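Local atomic coordinates of cytosolic phospholipase A2 delta (Homo sapiens, PDB entry 5IZ5), a protein that hydrolyses glycerophospholipids at the sn-2 position in a calcium-dependent manner, with a preference for linoleic acid there, and associates with membranes through an N-terminal C2 domain. Residues Val51-Ser56 with Phe80-Gln85; Leu431-Leu436 with Leu527-Ser532. The protein carries 3 engineered substitutions. All blocks are in the same frame, centred on the assembly; numbering follows the deposited sequence.

Interaction 1 lies in the N-terminal C2 domain, the part that brings the enzyme to lipid membranes when calcium binds, and interaction 2 in the catalytic domain. Their centres are about 43 Å apart and their nearest atoms about 26 Å apart, on opposite sides of the chain's centre. Along the sequence the first contact closes before the second opens. Interaction 1 joins strands through apolar side chains alone, away from the annotated sites; interaction 2 joins helices and adds a buried hydrogen bond. The side chain of Ser532 in interaction 2 comes within about 4 Å of those of the nucleophile Ser365 and of Asp651, the proton acceptor by similarity.

Interaction 1. Residues Val51-Ser56 with Phe80-Gln85; sequences VILQLS and FRFLIQ
Leu53 and Leu55 of Val51-Ser56 meet the rings of Phe80 and Phe82. Leu53 CD1 lies against Phe80 CD2 at 3.6 Å, reaching the ring obliquely, with Phe80 CG and CB a little farther off. The same leucine turns its CB to the edge of the next ring, near the ring plane, where it comes within 4.3 Å of Phe82 CZ. Leu55 takes the other part of Phe82: its CB is 3.9 Å from Phe82 CE1 and its CD2 4.0 Å from Phe82 CD1, the two side chains running past one another in opposite directions. Both leucines therefore pack on Phe82, Leu53 at the CZ edge and Leu55 along CE1 and CD1.

The aliphatic part of the contact is methyl to methyl. Leu55 CD2 touches Ile84 CD1 at 3.5 Å. With CG anti to the backbone N (chi1 -172°), Leu55 carries this methyl forward past Phe82. Although the CB of Ile84 does not point at the facing strand, the far end of the side chain folds round to it (chi2 -58°).

No hydrogen bond crosses between the segments, as expected for facing layers of the C2 beta-sandwich. The strand axes are 9.9 Å apart and run nearly parallel, 8° from one another, without being sheet partners. Backbone hydrogen bonds stay within each layer instead: Leu53 pairs with Phe63 of strand 62-64, and Ile52 and Gln54 pair with Ser95 and Glu93 of strand 91-98, while strand 75-85 is antiparallel to strand 21-36.

Neighbouring strands complete the apolar core: Phe63 meets Phe82 edge-to-face and also touches the ring of Phe80, Leu94 and Leu92 of strand 91-98 adjoin Leu53 and Leu55, and Leu28 of strand 21-36 touches Ile84.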
loop_
_atom_site.group_PDB
_atom_site.type_symbol
_atom_site.label_atom_id
_atom_site.label_comp_id
_atom_site.label_asym_id
_atom_site.label_seq_id
_atom_site.Cartn_x
_atom_site.Cartn_y
_atom_site.Cartn_z
ATOM N N VAL B 51 -21.436 -28.912 9.215
ATOM C CA VAL B 51 -20.066 -28.410 9.279
ATOM C C VAL B 51 -19.596 -27.942 7.906
ATOM O O VAL B 51 -19.825 -28.602 6.893
ATOM C CB VAL B 51 -19.081 -29.471 9.812
ATOM C CG1 VAL B 51 -17.680 -28.885 9.944
ATOM C CG2 VAL B 51 -19.553 -30.005 11.156
ATOM N N ILE B 52 -18.933 -26.793 7.892
ATOM C CA ILE B 52 -18.283 -26.281 6.697
ATOM C C ILE B 52 -16.776 -26.445 6.872
ATOM O O ILE B 52 -16.249 -26.183 7.955
ATOM C CB ILE B 52 -18.682 -24.809 6.451
ATOM C CG1 ILE B 52 -20.165 -24.770 6.035
ATOM C CG2 ILE B 52 -17.791 -24.153 5.402
ATOM C CD1 ILE B 52 -20.655 -23.503 5.358
ATOM N N LEU B 53 -16.101 -26.905 5.817
ATOM C CA LEU B 53 -14.641 -26.943 5.780
ATOM C C LEU B 53 -14.135 -26.044 4.666
ATOM O O LEU B 53 -14.552 -26.170 3.509
ATOM C CB LEU B 53 -14.112 -28.355 5.539
ATOM C CG LEU B 53 -14.609 -29.494 6.423
ATOM C CD1 LEU B 53 -13.859 -30.768 6.064
ATOM C CD2 LEU B 53 -14.435 -29.182 7.898
ATOM N N GLN B 54 -13.235 -25.137 5.026
ATOM C CA GLN B 54 -12.561 -24.280 4.069
ATOM C C GLN B 54 -11.076 -24.329 4.363
ATOM O O GLN B 54 -10.668 -24.368 5.516
ATOM C CB GLN B 54 -13.048 -22.844 4.204
ATOM C CG GLN B 54 -14.521 -22.647 3.920
ATOM C CD GLN B 54 -14.988 -21.317 4.465
ATOM O OE1 GLN B 54 -15.027 -21.128 5.683
ATOM N NE2 GLN B 54 -15.312 -20.384 3.588
ATOM N N LEU B 55 -10.275 -24.303 3.312
ATOM C CA LEU B 55 -8.831 -24.259 3.438
ATOM C C LEU B 55 -8.376 -22.918 2.906
ATOM O O LEU B 55 -8.770 -22.520 1.814
ATOM C CB LEU B 55 -8.190 -25.396 2.643
ATOM C CG LEU B 55 -6.688 -25.617 2.823
ATOM C CD1 LEU B 55 -6.356 -26.073 4.237
ATOM C CD2 LEU B 55 -6.173 -26.625 1.809
ATOM N N SER B 56 -7.545 -22.226 3.680
ATOM C CA SER B 56 -7.091 -20.877 3.337
ATOM C C SER B 56 -6.431 -20.797 1.955
ATOM O O SER B 56 -6.480 -19.759 1.305
ATOM C CB SER B 56 -6.131 -20.360 4.416
ATOM O OG SER B 56 -4.999 -21.204 4.543
ATOM N N PHE B 80 -13.551 -35.877 3.946
ATOM C CA PHE B 80 -13.281 -35.027 2.788
ATOM C C PHE B 80 -11.774 -35.009 2.504
ATOM O O PHE B 80 -10.960 -35.207 3.412
ATOM C CB PHE B 80 -13.804 -33.610 3.047
ATOM C CG PHE B 80 -15.261 -33.552 3.437
ATOM C CD1 PHE B 80 -16.245 -33.371 2.476
ATOM C CD2 PHE B 80 -15.646 -33.667 4.768
ATOM C CE1 PHE B 80 -17.586 -33.311 2.831
ATOM C CE2 PHE B 80 -16.987 -33.610 5.130
ATOM C CZ PHE B 80 -17.957 -33.430 4.158
ATOM N N ARG B 81 -11.411 -34.768 1.246
ATOM C CA ARG B 81 -10.018 -34.868 0.794
ATOM C C ARG B 81 -9.500 -33.604 0.121
ATOM O O ARG B 81 -10.153 -33.062 -0.771
ATOM C CB ARG B 81 -9.875 -36.042 -0.170
ATOM C CG ARG B 81 -9.774 -37.374 0.538
ATOM C CD ARG B 81 -10.118 -38.524 -0.409
ATOM N NE ARG B 81 -11.351 -39.215 -0.035
ATOM C CZ ARG B 81 -12.576 -38.922 -0.477
ATOM N NH1 ARG B 81 -12.789 -37.924 -1.334
ATOM N NH2 ARG B 81 -13.609 -39.642 -0.053
ATOM N N PHE B 82 -8.323 -33.155 0.565
ATOM C CA PHE B 82 -7.619 -32.010 -0.011
ATOM C C PHE B 82 -6.237 -32.410 -0.537
ATOM O O PHE B 82 -5.568 -33.255 0.050
ATOM C CB PHE B 82 -7.373 -30.956 1.071
ATOM C CG PHE B 82 -8.624 -30.327 1.647
ATOM C CD1 PHE B 82 -9.146 -29.167 1.097
ATOM C CD2 PHE B 82 -9.243 -30.855 2.777
ATOM C CE1 PHE B 82 -10.272 -28.560 1.635
ATOM C CE2 PHE B 82 -10.377 -30.252 3.325
ATOM C CZ PHE B 82 -10.890 -29.100 2.753
ATOM N N LEU B 83 -5.789 -31.775 -1.616
ATOM C CA LEU B 83 -4.372 -31.807 -1.980
ATOM C C LEU B 83 -3.651 -30.664 -1.246
ATOM O O LEU B 83 -4.062 -29.508 -1.330
ATOM C CB LEU B 83 -4.181 -31.716 -3.498
ATOM C CG LEU B 83 -3.052 -32.612 -4.060
ATOM C CD1 LEU B 83 -3.251 -34.079 -3.686
ATOM C CD2 LEU B 83 -2.923 -32.487 -5.573
ATOM N N ILE B 84 -2.593 -31.010 -0.510
ATOM C CA ILE B 84 -1.877 -30.081 0.363
ATOM C C ILE B 84 -0.432 -29.867 -0.110
ATOM O O ILE B 84 0.327 -30.824 -0.282
ATOM C CB ILE B 84 -1.863 -30.622 1.814
ATOM C CG1 ILE B 84 -3.294 -30.702 2.380
ATOM C CG2 ILE B 84 -0.961 -29.785 2.718
ATOM C CD1 ILE B 84 -4.059 -29.394 2.397
ATOM N N GLN B 85 -0.065 -28.606 -0.319
ATOM C CA GLN B 85 1.311 -28.212 -0.641
ATOM C C GLN B 85 2.041 -27.883 0.657
ATOM O O GLN B 85 1.702 -26.924 1.347
ATOM C CB GLN B 85 1.311 -27.010 -1.592
ATOM C CG GLN B 85 2.662 -26.397 -1.916
ATOM C CD GLN B 85 3.701 -27.421 -2.323
ATOM O OE1 GLN B 85 4.611 -27.725 -1.559
ATOM N NE2 GLN B 85 3.570 -27.954 -3.530
#

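Interaction 2. Residues Leu431-Leu436 with Leu527-Ser532; sequences LWALVL and LEAIWS
Trp432 donates its indole N-H to Ser532, NE1 to OG at 3.2 Å and 157° at the hydrogen, near the ring plane; CG anti to the backbone N (chi1 170°) carries the indole across. Ala529 O lies at the same ring's edge, 3.5 Å from Trp432 CD1. Helices 428-441 and 524-531 of the catalytic domain cross here, beside the active site, through small residues: Ala433 CB and Ala529 CB are 3.6 Å apart, which lets the segment axes approach to 8.3 Å at 111°. Leu436 CD2 lies over Glu528 CB at 4.0 Å, and Leu436 CB sits over one indole face, toward its rim.

Ser532, just past the helix end, donates back to Glu528 O, OG to O 2.7 Å, from above the carbonyl plane, opposite Ser532 N. Trp369 NE1 also hydrogen-bonds Ser532 OG; three bonds thus grip the hydroxyl, consistent with a fixed position near the nucleophile Ser365 and Asp651, proton acceptor by similarity. A leucine in place of Trp432 would probably cost Ser532 OG one of its indole partners and open a gap beside Ala529.

Helix 367-375 touches both segments, helix 406-422 packs on Leu434, and Trp531 stacks on Tyr466 of strand 463-471.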
loop_
_atom_site.group_PDB
_atom_site.type_symbol
_atom_site.label_atom_id
_atom_site.label_comp_id
_atom_site.label_asym_id
_atom_site.label_seq_id
_atom_site.Cartn_x
_atom_site.Cartn_y
_atom_site.Cartn_z
ATOM N N LEU B 431 -12.365 12.659 -5.223
ATOM C CA LEU B 431 -12.708 14.080 -5.296
ATOM C C LEU B 431 -11.516 14.921 -4.868
ATOM O O LEU B 431 -11.234 15.954 -5.464
ATOM C CB LEU B 431 -13.912 14.420 -4.423
ATOM C CG LEU B 431 -14.334 15.891 -4.468
ATOM C CD1 LEU B 431 -14.691 16.338 -5.879
ATOM C CD2 LEU B 431 -15.502 16.133 -3.527
ATOM N N TRP B 432 -10.838 14.481 -3.814
ATOM C CA TRP B 432 -9.671 15.188 -3.310
ATOM C C TRP B 432 -8.586 15.274 -4.385
ATOM O O TRP B 432 -7.936 16.311 -4.528
ATOM C CB TRP B 432 -9.163 14.514 -2.045
ATOM C CG TRP B 432 -7.840 14.992 -1.560
ATOM C CD1 TRP B 432 -6.760 14.219 -1.280
ATOM C CD2 TRP B 432 -7.451 16.348 -1.289
ATOM N NE1 TRP B 432 -5.720 15.001 -0.853
ATOM C CE2 TRP B 432 -6.116 16.313 -0.849
ATOM C CE3 TRP B 432 -8.102 17.587 -1.376
ATOM C CZ2 TRP B 432 -5.417 17.468 -0.487
ATOM C CZ3 TRP B 432 -7.405 18.739 -1.019
ATOM C CH2 TRP B 432 -6.074 18.669 -0.581
ATOM N N ALA B 433 -8.448 14.213 -5.177
ATOM C CA ALA B 433 -7.506 14.210 -6.293
ATOM C C ALA B 433 -7.767 15.351 -7.254
ATOM O O ALA B 433 -6.838 16.064 -7.635
ATOM C CB ALA B 433 -7.558 12.885 -7.031
ATOM N N LEU B 434 -9.032 15.549 -7.619
ATOM C CA LEU B 434 -9.387 16.559 -8.617
ATOM C C LEU B 434 -9.263 17.971 -8.056
ATOM O O LEU B 434 -8.810 18.889 -8.735
ATOM C CB LEU B 434 -10.802 16.321 -9.149
ATOM C CG LEU B 434 -11.075 14.953 -9.789
ATOM C CD1 LEU B 434 -12.547 14.820 -10.143
ATOM C CD2 LEU B 434 -10.210 14.739 -11.017
ATOM N N VAL B 435 -9.675 18.134 -6.808
ATOM C CA VAL B 435 -9.594 19.411 -6.128
ATOM C C VAL B 435 -8.143 19.824 -5.873
ATOM O O VAL B 435 -7.758 20.961 -6.150
ATOM C CB VAL B 435 -10.368 19.334 -4.800
ATOM C CG1 VAL B 435 -9.989 20.473 -3.862
ATOM C CG2 VAL B 435 -11.864 19.312 -5.079
ATOM N N LEU B 436 -7.356 18.893 -5.350
ATOM C CA LEU B 436 -5.939 19.127 -5.124
ATOM C C LEU B 436 -5.251 19.501 -6.435
ATOM O O LEU B 436 -4.483 20.458 -6.480
ATOM C CB LEU B 436 -5.279 17.888 -4.522
ATOM C CG LEU B 436 -3.771 17.948 -4.311
ATOM C CD1 LEU B 436 -3.396 19.083 -3.364
ATOM C CD2 LEU B 436 -3.262 16.615 -3.786
ATOM N N LEU B 527 -2.513 9.621 -7.196
ATOM C CA LEU B 527 -1.560 9.107 -6.231
ATOM C C LEU B 527 -1.279 10.149 -5.147
ATOM O O LEU B 527 -1.200 9.810 -3.974
ATOM C CB LEU B 527 -0.262 8.673 -6.909
ATOM C CG LEU B 527 -0.377 7.514 -7.900
ATOM C CD1 LEU B 527 1.012 7.081 -8.329
ATOM C CD2 LEU B 527 -1.132 6.325 -7.322
ATOM N N GLU B 528 -1.136 11.408 -5.542
ATOM C CA GLU B 528 -0.978 12.487 -4.573
ATOM C C GLU B 528 -2.125 12.502 -3.565
ATOM O O GLU B 528 -1.908 12.754 -2.379
ATOM C CB GLU B 528 -0.877 13.838 -5.279
ATOM C CG GLU B 528 0.457 14.037 -5.967
ATOM C CD GLU B 528 0.479 15.272 -6.839
ATOM O OE1 GLU B 528 -0.211 15.289 -7.879
ATOM O OE2 GLU B 528 1.183 16.236 -6.478
ATOM N N ALA B 529 -3.334 12.208 -4.038
ATOM C CA ALA B 529 -4.511 12.159 -3.173
ATOM C C ALA B 529 -4.409 11.063 -2.114
ATOM O O ALA B 529 -4.789 11.304 -0.975
ATOM C CB ALA B 529 -5.769 11.973 -3.995
ATOM N N ILE B 530 -3.918 9.877 -2.500
ATOM C CA ILE B 530 -3.668 8.745 -1.588
ATOM C C ILE B 530 -2.605 9.129 -0.579
ATOM O O ILE B 530 -2.771 8.926 0.622
ATOM C CB ILE B 530 -3.089 7.498 -2.318
ATOM C CG1 ILE B 530 -3.952 7.045 -3.501
ATOM C CG2 ILE B 530 -2.804 6.345 -1.348
ATOM C CD1 ILE B 530 -5.370 6.682 -3.178
ATOM N N TRP B 531 -1.493 9.654 -1.081
ATOM C CA TRP B 531 -0.353 10.011 -0.236
ATOM C C TRP B 531 -0.712 11.067 0.807
ATOM O O TRP B 531 -0.168 11.059 1.908
ATOM C CB TRP B 531 0.817 10.501 -1.097
ATOM C CG TRP B 531 1.336 9.453 -2.047
ATOM C CD1 TRP B 531 1.354 8.100 -1.850
ATOM C CD2 TRP B 531 1.933 9.678 -3.322
ATOM N NE1 TRP B 531 1.916 7.469 -2.923
ATOM C CE2 TRP B 531 2.282 8.414 -3.845
ATOM C CE3 TRP B 531 2.199 10.826 -4.082
ATOM C CZ2 TRP B 531 2.890 8.265 -5.088
ATOM C CZ3 TRP B 531 2.794 10.675 -5.323
ATOM C CH2 TRP B 531 3.137 9.405 -5.810
ATOM N N SER B 532 -1.610 11.975 0.442
ATOM C CA SER B 532 -2.030 13.055 1.317
ATOM C C SER B 532 -3.508 12.946 1.713
ATOM O O SER B 532 -4.154 13.977 1.950
ATOM C CB SER B 532 -1.749 14.407 0.647
ATOM O OG SER B 532 -2.515 14.588 -0.534
#